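Local coordinates for uncharacterized protein (PDB 4JZA) that probably removes the 3-phosphate from phosphatidylinositol 3-phosphate, acting as a phosphoinositide phosphatase that would reshape lipids at the host-pathogen interface, at residues A[33-38]-A[145-150]; A[124-129]-A[654-659]; A[557-562]-A[617-622]. All coordinates share one frame; numbering follows the deposited sequence.

Contact 1: A[33-38]-A[145-150]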
loop_
_atom_site.group_PDB
_atom_site.type_symbol
_atom_site.label_atom_id
_atom_site.label_comp_id
_atom_site.label_asym_id
_atom_site.label_seq_id
_atom_site.Cartn_x
_atom_site.Cartn_y
_atom_site.Cartn_z
ATOM N N GLU A 33 5.558 -7.781 -25.942
ATOM C CA GLU A 33 5.797 -8.705 -24.844
ATOM C C GLU A 33 5.041 -9.973 -25.104
ATOM O O GLU A 33 3.888 -9.945 -25.486
ATOM C CB GLU A 33 5.297 -8.090 -23.564
ATOM C CG GLU A 33 5.612 -8.874 -22.330
ATOM C CD GLU A 33 5.443 -8.013 -21.119
ATOM O OE1 GLU A 33 4.577 -8.335 -20.290
ATOM O OE2 GLU A 33 6.147 -6.992 -21.054
ATOM N N THR A 34 5.693 -11.091 -24.884
ATOM C CA THR A 34 5.098 -12.376 -25.171
ATOM C C THR A 34 4.426 -12.986 -23.955
ATOM O O THR A 34 4.973 -12.902 -22.822
ATOM C CB THR A 34 6.189 -13.306 -25.626
ATOM O OG1 THR A 34 6.467 -12.982 -26.975
ATOM C CG2 THR A 34 5.724 -14.690 -25.633
ATOM N N TYR A 35 3.254 -13.603 -24.156
ATOM C CA TYR A 35 2.638 -14.429 -23.092
ATOM C C TYR A 35 2.303 -15.831 -23.578
ATOM O O TYR A 35 2.241 -16.073 -24.768
ATOM C CB TYR A 35 1.392 -13.755 -22.502
ATOM C CG TYR A 35 0.178 -13.641 -23.422
ATOM C CD1 TYR A 35 0.082 -12.642 -24.386
ATOM C CD2 TYR A 35 -0.901 -14.492 -23.284
ATOM C CE1 TYR A 35 -1.045 -12.525 -25.187
ATOM C CE2 TYR A 35 -2.040 -14.366 -24.068
ATOM C CZ TYR A 35 -2.109 -13.386 -25.010
ATOM O OH TYR A 35 -3.247 -13.302 -25.790
ATOM N N TYR A 36 2.096 -16.743 -22.632
ATOM C CA TYR A 36 1.785 -18.151 -22.905
ATOM C C TYR A 36 0.389 -18.521 -22.397
ATOM O O TYR A 36 -0.302 -17.700 -21.814
ATOM C CB TYR A 36 2.833 -19.021 -22.223
ATOM C CG TYR A 36 4.234 -18.669 -22.665
ATOM C CD1 TYR A 36 4.911 -17.561 -22.127
ATOM C CD2 TYR A 36 4.882 -19.441 -23.619
ATOM C CE1 TYR A 36 6.198 -17.240 -22.542
ATOM C CE2 TYR A 36 6.160 -19.140 -24.033
ATOM C CZ TYR A 36 6.815 -18.040 -23.501
ATOM O OH TYR A 36 8.089 -17.767 -23.940
ATOM N N GLN A 37 -0.035 -19.751 -22.641
ATOM C CA GLN A 37 -1.346 -20.208 -22.210
ATOM C C GLN A 37 -1.373 -20.296 -20.689
ATOM O O GLN A 37 -2.362 -19.966 -20.011
ATOM C CB GLN A 37 -1.613 -21.593 -22.809
ATOM C CG GLN A 37 -3.081 -22.006 -22.731
ATOM C CD GLN A 37 -3.405 -23.278 -21.918
ATOM O OE1 GLN A 37 -2.610 -23.734 -21.103
ATOM N NE2 GLN A 37 -4.612 -23.833 -22.133
ATOM N N LYS A 38 -0.238 -20.738 -20.162
ATOM C CA LYS A 38 -0.081 -21.153 -18.781
ATOM C C LYS A 38 0.523 -19.989 -18.003
ATOM O O LYS A 38 1.562 -19.451 -18.374
ATOM C CB LYS A 38 0.838 -22.353 -18.815
ATOM C CG LYS A 38 1.343 -22.928 -17.518
ATOM C CD LYS A 38 2.359 -24.036 -17.827
ATOM C CE LYS A 38 3.348 -24.268 -16.687
ATOM N NZ LYS A 38 2.737 -25.115 -15.629
ATOM N N LEU A 145 -1.353 -0.794 -21.362
ATOM C CA LEU A 145 -1.366 -2.227 -21.550
ATOM C C LEU A 145 -2.365 -2.603 -22.579
ATOM O O LEU A 145 -3.524 -2.199 -22.476
ATOM C CB LEU A 145 -1.769 -2.867 -20.245
ATOM C CG LEU A 145 -1.263 -4.280 -20.094
ATOM C CD1 LEU A 145 0.242 -4.291 -19.908
ATOM C CD2 LEU A 145 -1.923 -4.818 -18.846
ATOM N N VAL A 146 -1.906 -3.334 -23.584
ATOM C CA VAL A 146 -2.770 -3.829 -24.653
ATOM C C VAL A 146 -2.525 -5.309 -24.717
ATOM O O VAL A 146 -1.389 -5.728 -24.671
ATOM C CB VAL A 146 -2.389 -3.227 -26.016
ATOM C CG1 VAL A 146 -3.258 -3.809 -27.108
ATOM C CG2 VAL A 146 -2.495 -1.715 -26.009
ATOM N N THR A 147 -3.575 -6.098 -24.791
ATOM C CA THR A 147 -3.418 -7.539 -24.932
ATOM C C THR A 147 -4.122 -8.019 -26.220
ATOM O O THR A 147 -5.327 -7.891 -26.408
ATOM C CB THR A 147 -3.935 -8.314 -23.694
ATOM O OG1 THR A 147 -3.215 -7.912 -22.484
ATOM C CG2 THR A 147 -3.766 -9.823 -23.926
ATOM N N LEU A 148 -3.332 -8.638 -27.084
ATOM C CA LEU A 148 -3.818 -9.115 -28.362
ATOM C C LEU A 148 -4.100 -10.603 -28.339
ATOM O O LEU A 148 -3.250 -11.405 -27.991
ATOM C CB LEU A 148 -2.801 -8.808 -29.453
ATOM C CG LEU A 148 -3.141 -9.228 -30.877
ATOM C CD1 LEU A 148 -2.415 -8.326 -31.854
ATOM C CD2 LEU A 148 -2.758 -10.676 -31.116
ATOM N N LEU A 149 -5.321 -10.948 -28.716
ATOM C CA LEU A 149 -5.773 -12.321 -28.790
ATOM C C LEU A 149 -6.308 -12.612 -30.182
ATOM O O LEU A 149 -7.096 -11.831 -30.711
ATOM C CB LEU A 149 -6.877 -12.544 -27.766
ATOM C CG LEU A 149 -7.074 -13.945 -27.210
ATOM C CD1 LEU A 149 -5.744 -14.547 -26.824
ATOM C CD2 LEU A 149 -7.997 -13.883 -26.012
ATOM N N PRO A 150 -5.847 -13.794 -30.787
ATOM C CA PRO A 150 -6.467 -14.057 -32.094
ATOM C C PRO A 150 -7.846 -14.690 -31.959
ATOM O O PRO A 150 -8.005 -15.684 -31.273
ATOM C CB PRO A 150 -5.510 -15.044 -32.737
ATOM C CG PRO A 150 -5.148 -15.923 -31.618
ATOM C CD PRO A 150 -4.841 -14.942 -30.538
#
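The polar part of this contact is a single hydrogen bond from the Tyr35 hydroxyl to the backbone of Leu148, with OH donating to O at 2.9 Å. The donor sits above the carbonyl plane, 42° out of it, so the bond does not follow a lone pair. Seen from the tyrosine, that oxygen lies at the ring edge, in the plane of the ring. A chi1 of 68° sets CG between the backbone N and C of Tyr35 and sends the ring toward strand 144-150.

The two strand segments, 33-35 and 145-150, approach no closer than 9.3 Å along their axes and run at 50° to each other, too far apart for direct strand pairing. The gap is filled by strand 5-10: the order 31-35, 5-10, 144-150 makes three parallel neighbours at one end of the mixed sheet, with 31-35 outermost. Tyr35 therefore reaches past the intervening strand, and its ring also makes a cation-pi interaction with Arg8 of that strand.

Apolar contacts flank the hydroxyl. Thr147 offers its methyl, with CG2 4.0 Å from Tyr35 OH, approaching the ring obliquely. Leu149 comes at about a right angle to the tyrosine, its CD1 4.2 Å from Tyr35 CZ. The other branch of Thr147 is engaged separately: OG1 hydrogen-bonds to His604 and to Arg8, the same arginine that meets the Tyr35 ring.

Contact 2: A[124-129]-A[654-659]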
loop_
_atom_site.group_PDB
_atom_site.type_symbol
_atom_site.label_atom_id
_atom_site.label_comp_id
_atom_site.label_asym_id
_atom_site.label_seq_id
_atom_site.Cartn_x
_atom_site.Cartn_y
_atom_site.Cartn_z
ATOM N N GLU A 124 5.458 -1.775 11.880
ATOM C CA GLU A 124 5.823 -0.472 11.332
ATOM C C GLU A 124 6.868 -0.687 10.273
ATOM O O GLU A 124 6.938 0.060 9.318
ATOM C CB GLU A 124 6.410 0.492 12.339
ATOM C CG GLU A 124 5.643 0.772 13.621
ATOM C CD GLU A 124 6.599 1.377 14.671
ATOM O OE1 GLU A 124 7.586 2.046 14.231
ATOM O OE2 GLU A 124 6.421 1.158 15.908
ATOM N N ALA A 125 7.686 -1.705 10.446
ATOM C CA ALA A 125 8.650 -2.015 9.428
ATOM C C ALA A 125 7.964 -2.519 8.179
ATOM O O ALA A 125 8.427 -2.285 7.071
ATOM C CB ALA A 125 9.638 -3.035 9.919
ATOM N N VAL A 126 6.861 -3.219 8.365
ATOM C CA VAL A 126 6.108 -3.739 7.255
ATOM C C VAL A 126 5.547 -2.566 6.484
ATOM O O VAL A 126 5.697 -2.493 5.273
ATOM C CB VAL A 126 5.032 -4.706 7.766
ATOM C CG1 VAL A 126 3.912 -4.883 6.755
ATOM C CG2 VAL A 126 5.688 -6.050 8.119
ATOM N N GLU A 127 4.940 -1.622 7.196
ATOM C CA GLU A 127 4.297 -0.492 6.560
ATOM C C GLU A 127 5.295 0.402 5.873
ATOM O O GLU A 127 4.996 1.002 4.844
ATOM C CB GLU A 127 3.479 0.279 7.566
ATOM C CG GLU A 127 2.317 -0.560 8.074
ATOM C CD GLU A 127 1.708 -0.078 9.401
ATOM O OE1 GLU A 127 2.216 0.903 10.003
ATOM O OE2 GLU A 127 0.706 -0.709 9.842
ATOM N N LEU A 128 6.485 0.521 6.427
ATOM C CA LEU A 128 7.533 1.311 5.751
ATOM C C LEU A 128 7.901 0.764 4.360
ATOM O O LEU A 128 7.888 1.521 3.371
ATOM C CB LEU A 128 8.797 1.391 6.584
ATOM C CG LEU A 128 8.754 2.329 7.761
ATOM C CD1 LEU A 128 10.025 2.162 8.581
ATOM C CD2 LEU A 128 8.613 3.774 7.339
ATOM N N LEU A 129 8.188 -0.539 4.285
ATOM C CA LEU A 129 8.421 -1.205 2.980
ATOM C C LEU A 129 7.223 -1.112 1.978
ATOM O O LEU A 129 7.375 -0.779 0.802
ATOM C CB LEU A 129 8.745 -2.673 3.215
ATOM C CG LEU A 129 9.242 -3.462 2.000
ATOM C CD1 LEU A 129 10.435 -2.818 1.361
ATOM C CD2 LEU A 129 9.551 -4.911 2.341
ATOM N N ASN A 654 -0.009 -8.299 -2.938
ATOM C CA ASN A 654 0.218 -6.922 -3.245
ATOM C C ASN A 654 0.514 -6.153 -1.990
ATOM O O ASN A 654 1.300 -5.208 -2.026
ATOM C CB ASN A 654 -0.971 -6.314 -3.925
ATOM C CG ASN A 654 -2.158 -6.256 -3.019
ATOM O OD1 ASN A 654 -2.457 -7.211 -2.332
ATOM N ND2 ASN A 654 -2.838 -5.169 -3.013
ATOM N N GLU A 655 -0.105 -6.542 -0.886
ATOM C CA GLU A 655 0.134 -5.908 0.447
ATOM C C GLU A 655 1.305 -6.720 1.144
ATOM O O GLU A 655 1.233 -7.950 1.249
ATOM C CB GLU A 655 -1.170 -5.887 1.288
ATOM C CG GLU A 655 -2.161 -4.725 1.093
ATOM C CD GLU A 655 -1.752 -3.460 1.885
ATOM O OE1 GLU A 655 -2.537 -2.539 2.091
ATOM O OE2 GLU A 655 -0.611 -3.314 2.338
ATOM N N VAL A 656 2.404 -6.063 1.548
ATOM C CA VAL A 656 3.531 -6.779 2.182
ATOM C C VAL A 656 3.054 -7.597 3.391
ATOM O O VAL A 656 3.463 -8.749 3.572
ATOM C CB VAL A 656 4.643 -5.820 2.595
ATOM C CG1 VAL A 656 5.804 -6.513 3.237
ATOM C CG2 VAL A 656 5.197 -5.133 1.384
ATOM N N LYS A 657 2.157 -7.034 4.192
ATOM C CA LYS A 657 1.678 -7.755 5.362
ATOM C C LYS A 657 0.983 -9.032 4.972
ATOM O O LYS A 657 0.991 -9.956 5.736
ATOM C CB LYS A 657 0.759 -6.933 6.243
ATOM C CG LYS A 657 -0.551 -6.525 5.634
ATOM C CD LYS A 657 -1.248 -5.588 6.631
ATOM C CE LYS A 657 -2.777 -5.655 6.625
ATOM N NZ LYS A 657 -3.411 -4.829 5.566
ATOM N N ASN A 658 0.404 -9.107 3.782
ATOM C CA ASN A 658 -0.293 -10.317 3.402
ATOM C C ASN A 658 0.567 -11.319 2.687
ATOM O O ASN A 658 0.078 -12.371 2.284
ATOM C CB ASN A 658 -1.527 -10.039 2.585
ATOM C CG ASN A 658 -2.548 -9.244 3.340
ATOM O OD1 ASN A 658 -2.626 -9.228 4.558
ATOM N ND2 ASN A 658 -3.324 -8.567 2.611
ATOM N N ILE A 659 1.840 -11.022 2.530
ATOM C CA ILE A 659 2.738 -12.027 2.038
ATOM C C ILE A 659 2.778 -13.134 3.112
ATOM O O ILE A 659 2.896 -14.316 2.783
ATOM C CB ILE A 659 4.087 -11.363 1.679
ATOM C CG1 ILE A 659 3.831 -10.417 0.501
ATOM C CG2 ILE A 659 5.182 -12.376 1.352
ATOM C CD1 ILE A 659 5.053 -10.084 -0.336
#
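Val126 meets the 654-659 segment where the backbones are nearest, its CA 6.3 Å from that of Lys657. With CG1 anti to the backbone N (chi1 159°), the valine directs this methyl to the start of the lysine: CG1 is 3.8 Å from Lys657 CB and 4.3 Å from Val656 CG1. Only the root of the lysine takes part, for the remainder of its chain, bent at chi3 and chi4, leads away from the helix.

One turn further on, Leu129 projects from the same side of the helix. Its CD2 meets Val656 CG1 at 4.2 Å, the two side chains crossing at about a right angle. One methyl of Val656 is therefore shared by Val126 and Leu129, a purely apolar meeting without a hydrogen bond between the segments. The next residue of the helix supplies a polar link, as Asn130 OD1 accepts a hydrogen bond from the backbone N of Val656.

Val656 is also covered by Thr106 of helix 95-116 and Leu52 of helix 41-62, while Val126 rests on Ile110 and Leu129 on Ala55. The loop between helices 643-652 and 676-702 is thereby seated against three helices from the N-terminal part of the chain.

Contact 3: A[557-562]-A[617-622]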
loop_
_atom_site.group_PDB
_atom_site.type_symbol
_atom_site.label_atom_id
_atom_site.label_comp_id
_atom_site.label_asym_id
_atom_site.label_seq_id
_atom_site.Cartn_x
_atom_site.Cartn_y
_atom_site.Cartn_z
ATOM N N LYS A 557 -13.956 -5.325 -10.392
ATOM C CA LYS A 557 -14.010 -4.477 -11.562
ATOM C C LYS A 557 -13.377 -5.144 -12.773
ATOM O O LYS A 557 -13.861 -5.007 -13.881
ATOM C CB LYS A 557 -13.315 -3.154 -11.273
ATOM C CG LYS A 557 -13.441 -2.135 -12.384
ATOM C CD LYS A 557 -14.891 -1.807 -12.654
ATOM C CE LYS A 557 -15.019 -0.923 -13.873
ATOM N NZ LYS A 557 -16.436 -0.793 -14.288
ATOM N N ALA A 558 -12.278 -5.845 -12.557
ATOM C CA ALA A 558 -11.627 -6.576 -13.627
ATOM C C ALA A 558 -12.543 -7.659 -14.159
ATOM O O ALA A 558 -12.581 -7.917 -15.343
ATOM C CB ALA A 558 -10.327 -7.179 -13.145
ATOM N N ILE A 559 -13.257 -8.315 -13.261
ATOM C CA ILE A 559 -14.208 -9.343 -13.645
ATOM C C ILE A 559 -15.368 -8.794 -14.476
ATOM O O ILE A 559 -15.804 -9.431 -15.422
ATOM C CB ILE A 559 -14.680 -10.144 -12.418
ATOM C CG1 ILE A 559 -13.561 -11.059 -11.946
ATOM C CG2 ILE A 559 -15.898 -10.988 -12.732
ATOM C CD1 ILE A 559 -13.676 -11.452 -10.498
ATOM N N GLU A 560 -15.866 -7.619 -14.117
ATOM C CA GLU A 560 -16.929 -6.991 -14.877
ATOM C C GLU A 560 -16.470 -6.666 -16.283
ATOM O O GLU A 560 -17.200 -6.857 -17.241
ATOM C CB GLU A 560 -17.381 -5.702 -14.203
ATOM C CG GLU A 560 -18.463 -4.960 -14.972
ATOM C CD GLU A 560 -17.928 -3.857 -15.869
ATOM O OE1 GLU A 560 -17.099 -3.061 -15.410
ATOM O OE2 GLU A 560 -18.348 -3.772 -17.034
ATOM N N LEU A 561 -15.251 -6.162 -16.394
ATOM C CA LEU A 561 -14.690 -5.790 -17.680
ATOM C C LEU A 561 -14.523 -6.973 -18.605
ATOM O O LEU A 561 -14.779 -6.877 -19.788
ATOM C CB LEU A 561 -13.353 -5.088 -17.498
ATOM C CG LEU A 561 -13.426 -3.724 -16.830
ATOM C CD1 LEU A 561 -12.045 -3.112 -16.765
ATOM C CD2 LEU A 561 -14.378 -2.815 -17.573
ATOM N N ILE A 562 -14.077 -8.088 -18.057
ATOM C CA ILE A 562 -13.948 -9.310 -18.825
ATOM C C ILE A 562 -15.355 -9.754 -19.272
ATOM O O ILE A 562 -15.573 -10.108 -20.461
ATOM C CB ILE A 562 -13.292 -10.384 -17.938
ATOM C CG1 ILE A 562 -11.767 -10.205 -17.924
ATOM C CG2 ILE A 562 -13.633 -11.780 -18.388
ATOM C CD1 ILE A 562 -11.141 -10.840 -16.720
ATOM N N GLU A 617 0.350 -10.254 -9.930
ATOM C CA GLU A 617 -0.508 -10.406 -11.073
ATOM C C GLU A 617 -1.431 -11.575 -10.863
ATOM O O GLU A 617 -1.101 -12.705 -11.162
ATOM C CB GLU A 617 0.338 -10.654 -12.312
ATOM C CG GLU A 617 1.132 -9.445 -12.763
ATOM C CD GLU A 617 2.527 -9.411 -12.193
ATOM O OE1 GLU A 617 3.088 -10.483 -11.947
ATOM O OE2 GLU A 617 3.069 -8.315 -11.999
ATOM N N GLY A 618 -2.613 -11.266 -10.354
ATOM C CA GLY A 618 -3.701 -12.241 -10.207
ATOM C C GLY A 618 -4.983 -11.480 -9.955
ATOM O O GLY A 618 -4.964 -10.273 -10.055
ATOM N N ILE A 619 -6.065 -12.187 -9.620
ATOM C CA ILE A 619 -7.352 -11.629 -9.315
ATOM C C ILE A 619 -7.830 -12.178 -7.975
ATOM O O ILE A 619 -7.706 -13.341 -7.673
ATOM C CB ILE A 619 -8.375 -12.039 -10.393
ATOM C CG1 ILE A 619 -7.976 -11.506 -11.782
ATOM C CG2 ILE A 619 -9.803 -11.580 -10.047
ATOM C CD1 ILE A 619 -7.802 -10.013 -11.814
ATOM N N LYS A 620 -8.463 -11.343 -7.200
ATOM C CA LYS A 620 -8.970 -11.733 -5.918
ATOM C C LYS A 620 -10.138 -12.675 -6.042
ATOM O O LYS A 620 -11.072 -12.410 -6.795
ATOM C CB LYS A 620 -9.416 -10.484 -5.176
ATOM C CG LYS A 620 -9.120 -10.500 -3.697
ATOM C CD LYS A 620 -7.620 -10.402 -3.402
ATOM C CE LYS A 620 -7.348 -10.796 -1.950
ATOM N NZ LYS A 620 -7.732 -12.185 -1.543
ATOM N N THR A 621 -10.057 -13.799 -5.334
ATOM C CA THR A 621 -11.208 -14.637 -5.034
ATOM C C THR A 621 -12.058 -14.975 -6.276
ATOM O O THR A 621 -13.245 -14.817 -6.277
ATOM C CB THR A 621 -11.942 -13.910 -3.869
ATOM O OG1 THR A 621 -11.489 -14.439 -2.637
ATOM C CG2 THR A 621 -13.275 -14.133 -3.834
ATOM N N PRO A 622 -11.441 -15.461 -7.366
ATOM C CA PRO A 622 -12.229 -15.689 -8.573
ATOM C C PRO A 622 -13.370 -16.685 -8.411
ATOM O O PRO A 622 -14.426 -16.511 -9.014
ATOM C CB PRO A 622 -11.203 -16.261 -9.564
ATOM C CG PRO A 622 -9.871 -15.872 -9.034
ATOM C CD PRO A 622 -10.041 -15.880 -7.559
#
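The backbones of the helical segment 557-562 and the irregular segment 617-622 stay well apart, with CA atoms 7.9 Å apart for Ala558 and Ile619 and 8.4 Å for Ile559 and Pro622, so side chains alone bridge them.

Ile619 does most of the bridging, using two different branches. Its CD1 lies 4.0 Å from Ala558 CB, and its CG2 lies 3.9 Å from Ile559 CD1. The torsions account for this division: chi1 of -62° leaves CG2 anti to the backbone N, and the separate CG1 arm carries CD1 to the alanine. The small Ala558 side chain lets that methyl come up to the helix, whereas Ile559 extends its own CD1 to meet the branch methyl, the two isoleucines crossing obliquely. All three residues are buried, and no hydrogen bond joins the segments.

Backbone and side-chain bonds hold the 617-622 segment in place. Asp555, just ahead of helix 556-574, accepts a hydrogen bond from Lys620 N; it falls in the CX5R sequence between strand 545-549 and this helix, the signature of cysteine-dependent phosphatases, which suggests that the packing borders the probable phosphate-binding loop. Thr621 stands right before helix 622-625 without a capping bond from its side chain, while its backbone N is hydrogen-bonded to Asp648, an aspartate that also pairs with Lys620 NZ.

Around this core, Ile619 additionally touches Tyr600 of helix 587-602 and His606 of helix 604-612, Ile559 leans on Leu529 of helix 524-542, and Pro622 packs on helix 643-652.

Contacts 1 and 3 lie on the same side of the chain's centre, their centres 17 Å apart and nearest atoms about 8 Å apart. Contact 2 is more central, its centre 31 Å from that of contact 1 and 23 Å from that of contact 3. Along the chain, contact 1 closes before contact 3 opens, whereas 124-129 falls between the segments of contact 1, and 654-659 comes after both of contact 3. Helix 122-140 leads directly into strand 144-150, tying contact 2 to contact 1; helix 604-612 neighbours both contacts 1 and 3. Contact 1 lies at the sheet edge, contact 3 beside the helix after the probable signature loop; contact 2 joins a late loop to early helices.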